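Local coordinates for regulatory protein PcrH (Pseudomonas aeruginosa, PDB 2XCB), which acts as a type III secretion chaperone that binds the chaperone-binding region of the translocator protein PopD, at residues R11-E15 and D16-Q20; C95-L99 and G100-G104. One frame throughout, in Å; residues are numbered along the deposited sequence. Where two conformers were deposited one is given.

Contact 1 (R11-E15 and D16-Q20); sequences RGLSE and DTLEQ
Ser14 meets Thr17 because its first torsion (chi1 61°) sets OG between its own backbone N and carbonyl carbon, facing the first turn of helix 15-30. From there OG accepts from Thr17 N at 3.3 Å, a long but fairly straight N-cap bond. The Thr17 side chain is turned so that OG1 lies beside its backbone N (chi1 -62°), and this leaves CG2 to meet Leu13 CD1 at 4.0 Å, the two side chains crossing at about a right angle. Leu13 CD1 also lies 4.3 Å from Leu18 CD2; with Leu44 and Leu47 of helix 34-47 they form a small apolar patch. The first helical bonds follow: Leu18 N to Ser14 O at 3.0 Å, then Glu19 N to Glu15 O at 2.8 Å. Further along, a water donates to Glu19 OE1 at 2.6 Å. In one of two Glu15 conformers it also makes a long bond, 3.3 Å, to Glu15 OE2, and Arg53 forms a salt bridge to Glu19 OE1. Both Ser14 OG and Thr17 OG1 also bond Asp36 of the second subunit, while Asp16 OD2 bonds Gln28 of that subunit. The hydroxyl that caps the helix is thus also a dimer contact, and the Arg53 charge probably eases the crowding of negative charge when Glu15 takes the conformer that shares the water with Glu19.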
loop_
_atom_site.group_PDB
_atom_site.type_symbol
_atom_site.label_atom_id
_atom_site.label_comp_id
_atom_site.label_asym_id
_atom_site.label_seq_id
_atom_site.Cartn_x
_atom_site.Cartn_y
_atom_site.Cartn_z
ATOM N N ARG A 11 2.513 -6.187 -9.002
ATOM C CA ARG A 11 1.761 -7.359 -9.459
ATOM C C ARG A 11 2.234 -8.662 -8.788
ATOM O O ARG A 11 3.419 -8.857 -8.605
ATOM C CB ARG A 11 1.866 -7.480 -10.971
ATOM C CG ARG A 11 3.235 -7.097 -11.597
ATOM C CD ARG A 11 3.121 -6.931 -13.158
ATOM N NE ARG A 11 1.873 -6.234 -13.523
ATOM C CZ ARG A 11 0.731 -6.827 -13.894
ATOM N NH1 ARG A 11 0.644 -8.154 -14.023
ATOM N NH2 ARG A 11 -0.335 -6.076 -14.143
ATOM N N GLY A 12 1.316 -9.522 -8.366
ATOM C CA GLY A 12 1.715 -10.832 -7.849
ATOM C C GLY A 12 1.848 -10.938 -6.329
ATOM O O GLY A 12 2.362 -11.969 -5.824
ATOM N N LEU A 13 1.393 -9.902 -5.600
ATOM C CA LEU A 13 1.397 -9.928 -4.113
ATOM C C LEU A 13 0.488 -11.010 -3.493
ATOM O O LEU A 13 -0.578 -11.335 -4.032
ATOM C CB LEU A 13 1.024 -8.567 -3.523
ATOM C CG LEU A 13 1.837 -7.287 -3.760
ATOM C CD1 LEU A 13 1.046 -6.053 -3.214
ATOM C CD2 LEU A 13 3.276 -7.329 -3.182
ATOM N N SER A 14 0.872 -11.549 -2.331
ATOM C CA SER A 14 0.037 -12.578 -1.717
ATOM C C SER A 14 -1.252 -11.938 -1.216
ATOM O O SER A 14 -1.321 -10.723 -1.067
ATOM C CB SER A 14 0.734 -13.195 -0.509
ATOM O OG SER A 14 0.967 -12.186 0.468
ATOM N N GLU A 15 -2.240 -12.785 -0.930
ATOM C CA GLU A 15 -3.525 -12.349 -0.381
ATOM C C GLU A 15 -3.299 -11.654 0.939
ATOM O O GLU A 15 -3.930 -10.637 1.245
ATOM C CB GLU A 15 -4.502 -13.522 -0.180
ATOM C CG GLU A 15 -5.949 -13.032 0.158
ATOM C CD GLU A 15 -6.906 -14.117 0.661
ATOM O OE1 GLU A 15 -6.481 -15.287 0.789
ATOM O OE2 GLU A 15 -8.091 -13.789 0.922
ATOM N N ASP A 16 -2.374 -12.190 1.741
ATOM C CA ASP A 16 -2.177 -11.625 3.074
ATOM C C ASP A 16 -1.631 -10.207 3.032
ATOM O O ASP A 16 -2.018 -9.379 3.864
ATOM C CB ASP A 16 -1.291 -12.498 3.958
ATOM C CG ASP A 16 -0.973 -11.832 5.267
ATOM O OD1 ASP A 16 -1.801 -11.923 6.196
ATOM O OD2 ASP A 16 0.106 -11.188 5.376
ATOM N N THR A 17 -0.751 -9.929 2.055
ATOM C CA THR A 17 -0.276 -8.540 1.811
ATOM C C THR A 17 -1.382 -7.652 1.240
ATOM O O THR A 17 -1.542 -6.526 1.705
ATOM C CB THR A 17 0.981 -8.446 0.886
ATOM O OG1 THR A 17 2.054 -9.131 1.523
ATOM C CG2 THR A 17 1.441 -6.960 0.687
ATOM N N LEU A 18 -2.133 -8.145 0.245
ATOM C CA LEU A 18 -3.381 -7.424 -0.169
ATOM C C LEU A 18 -4.324 -7.058 0.967
ATOM O O LEU A 18 -4.825 -5.946 1.043
ATOM C CB LEU A 18 -4.144 -8.195 -1.237
ATOM C CG LEU A 18 -3.322 -8.323 -2.500
ATOM C CD1 LEU A 18 -3.920 -9.318 -3.436
ATOM C CD2 LEU A 18 -3.150 -6.976 -3.148
ATOM N N GLU A 19 -4.547 -7.988 1.888
ATOM C CA GLU A 19 -5.375 -7.741 3.047
ATOM C C GLU A 19 -4.842 -6.611 3.909
ATOM O O GLU A 19 -5.595 -5.742 4.375
ATOM C CB GLU A 19 -5.524 -9.016 3.864
ATOM C CG GLU A 19 -6.743 -9.025 4.788
ATOM C CD GLU A 19 -8.031 -8.378 4.168
ATOM O OE1 GLU A 19 -8.443 -8.814 3.056
ATOM O OE2 GLU A 19 -8.577 -7.422 4.828
ATOM N N GLN A 20 -3.535 -6.588 4.118
ATOM C CA GLN A 20 -2.951 -5.482 4.868
ATOM C C GLN A 20 -2.997 -4.156 4.118
ATOM O O GLN A 20 -3.161 -3.060 4.718
ATOM C CB GLN A 20 -1.512 -5.832 5.290
ATOM C CG GLN A 20 -1.446 -6.986 6.295
ATOM C CD GLN A 20 -0.007 -7.503 6.472
ATOM O OE1 GLN A 20 0.924 -6.711 6.537
ATOM N NE2 GLN A 20 0.171 -8.832 6.526
HETATM O O HOH W 1 -7.422 -11.201 2.772
#

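Contact 2 (C95-L99 and G100-G104); sequences CHLQL and GDLDG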
loop_
_atom_site.group_PDB
_atom_site.type_symbol
_atom_site.label_atom_id
_atom_site.label_comp_id
_atom_site.label_asym_id
_atom_site.label_seq_id
_atom_site.Cartn_x
_atom_site.Cartn_y
_atom_site.Cartn_z
ATOM N N CYS A 95 -24.765 9.989 -5.688
ATOM C CA CYS A 95 -23.964 10.671 -6.687
ATOM C C CYS A 95 -24.911 11.164 -7.781
ATOM O O CYS A 95 -24.718 12.272 -8.228
ATOM C CB CYS A 95 -22.881 9.752 -7.338
ATOM S SG CYS A 95 -21.661 9.118 -6.063
ATOM N N HIS A 96 -25.880 10.354 -8.221
ATOM C CA HIS A 96 -26.767 10.826 -9.272
ATOM C C HIS A 96 -27.507 12.093 -8.824
ATOM O O HIS A 96 -27.732 13.024 -9.594
ATOM C CB HIS A 96 -27.793 9.753 -9.604
ATOM C CG HIS A 96 -27.279 8.644 -10.470
ATOM N ND1 HIS A 96 -26.703 8.864 -11.698
ATOM C CD2 HIS A 96 -27.204 7.308 -10.254
ATOM C CE1 HIS A 96 -26.397 7.702 -12.259
ATOM N NE2 HIS A 96 -26.697 6.739 -11.404
ATOM N N LEU A 97 -27.904 12.102 -7.567
ATOM C CA LEU A 97 -28.645 13.224 -6.969
ATOM C C LEU A 97 -27.789 14.475 -6.992
ATOM O O LEU A 97 -28.203 15.532 -7.512
ATOM C CB LEU A 97 -29.009 12.847 -5.519
ATOM C CG LEU A 97 -30.441 12.618 -5.068
ATOM C CD1 LEU A 97 -30.539 12.956 -3.536
ATOM C CD2 LEU A 97 -31.414 13.523 -5.871
ATOM N N GLN A 98 -26.537 14.350 -6.555
ATOM C CA GLN A 98 -25.635 15.520 -6.589
ATOM C C GLN A 98 -25.349 15.971 -8.020
ATOM O O GLN A 98 -25.074 17.168 -8.270
ATOM C CB GLN A 98 -24.363 15.328 -5.728
ATOM C CG GLN A 98 -24.645 15.140 -4.225
ATOM C CD GLN A 98 -25.657 16.165 -3.609
ATOM O OE1 GLN A 98 -25.387 17.373 -3.558
ATOM N NE2 GLN A 98 -26.828 15.657 -3.138
ATOM N N LEU A 99 -25.537 15.085 -8.985
ATOM C CA LEU A 99 -25.392 15.500 -10.397
ATOM C C LEU A 99 -26.677 16.034 -10.974
ATOM O O LEU A 99 -26.702 16.462 -12.127
ATOM C CB LEU A 99 -24.861 14.337 -11.315
ATOM C CG LEU A 99 -23.332 14.074 -11.452
ATOM C CD1 LEU A 99 -22.754 14.408 -10.198
ATOM C CD2 LEU A 99 -22.998 12.574 -11.810
ATOM N N GLY A 100 -27.745 16.050 -10.211
ATOM C CA GLY A 100 -28.995 16.613 -10.740
ATOM C C GLY A 100 -29.751 15.607 -11.605
ATOM O O GLY A 100 -30.605 15.982 -12.453
ATOM N N ASP A 101 -29.450 14.328 -11.420
ATOM C CA ASP A 101 -30.056 13.309 -12.277
ATOM C C ASP A 101 -31.052 12.567 -11.442
ATOM O O ASP A 101 -30.716 11.584 -10.833
ATOM C CB ASP A 101 -28.986 12.346 -12.868
ATOM C CG ASP A 101 -29.574 11.215 -13.729
ATOM O OD1 ASP A 101 -30.825 10.962 -13.841
ATOM O OD2 ASP A 101 -28.729 10.513 -14.297
ATOM N N LEU A 102 -32.305 12.984 -11.489
ATOM C CA LEU A 102 -33.316 12.397 -10.599
ATOM C C LEU A 102 -33.748 10.979 -10.907
ATOM O O LEU A 102 -34.108 10.204 -10.008
ATOM C CB LEU A 102 -34.586 13.317 -10.543
ATOM C CG LEU A 102 -34.382 14.687 -9.917
ATOM C CD1 LEU A 102 -35.729 15.417 -9.760
ATOM C CD2 LEU A 102 -33.745 14.556 -8.559
ATOM N N ASP A 103 -33.818 10.680 -12.191
ATOM C CA ASP A 103 -34.153 9.331 -12.643
ATOM C C ASP A 103 -33.065 8.305 -12.232
ATOM O O ASP A 103 -33.381 7.213 -11.752
ATOM C CB ASP A 103 -34.252 9.321 -14.172
ATOM C CG ASP A 103 -35.482 10.117 -14.703
ATOM O OD1 ASP A 103 -36.372 10.417 -13.922
ATOM O OD2 ASP A 103 -35.521 10.459 -15.915
ATOM N N GLY A 104 -31.783 8.659 -12.417
ATOM C CA GLY A 104 -30.727 7.773 -11.913
ATOM C C GLY A 104 -30.855 7.594 -10.396
ATOM O O GLY A 104 -30.702 6.495 -9.875
HETATM O O HOH W 2 -25.935 10.909 -13.332
#
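His96 reaches across the turn to Asp101 and Gly104. Its CB lies 3.7 Å from Asp101 O, and CG, anti to the carbonyl carbon and beside the backbone N (chi1 -78°), directs the ring onto Gly104. There Gly104 CA sits above one face in a CH-pi contact, 3.9 Å from the His96 ring centroid and 14° off the normal. On one branch CD2 comes to 3.6 Å from Gly104 O; ND1 shares a water with Asp101 OD2. Lying in the ring plane at 2.7 Å from His96 ND1, the water donates to the carboxylate, which is turned 72° from the ring. At the tip, His96 CE1 lies 4.2 Å from Asp101 OD2 and NE2 lies 4.2 Å from Gly104 CA. Asp101 OD1 is met from above the carboxylate plane by Gly104 N at 2.9 Å, so one side chain both caps a helix and holds the water. Leu97 CD2 packs on Leu102 CD2 at 3.7 Å. In the backbone, Asp101 N bonds His96 O and Gly100 N bonds Leu97 O, with Gly100 at positive phi. This Schellman motif ends helix 87-98 and an Asp N-cap starts helix 102-117: a tight interhelical turn of an all-helical, TPR-like chaperone fold.

Contact 1 comes first along the chain, at the start of helix 15-30, and closes well before contact 2 opens between helices 87-98 and 102-117. Their centres lie 36 Å apart on opposite sides of the chain's centre, their nearest atoms about 24 Å apart, and they share no helix. Both mark helix starts capped by a side-chain oxygen, but their settings differ. Contact 1 takes part in the dimer interface, whereas no other protein chain of the assembly touches contact 2, which packs against helices 68-81 and 123-140. This is consistent with separate roles: contact 1 in pairing the subunits, contact 2 in setting one helix-to-helix turn of the repeat-like array.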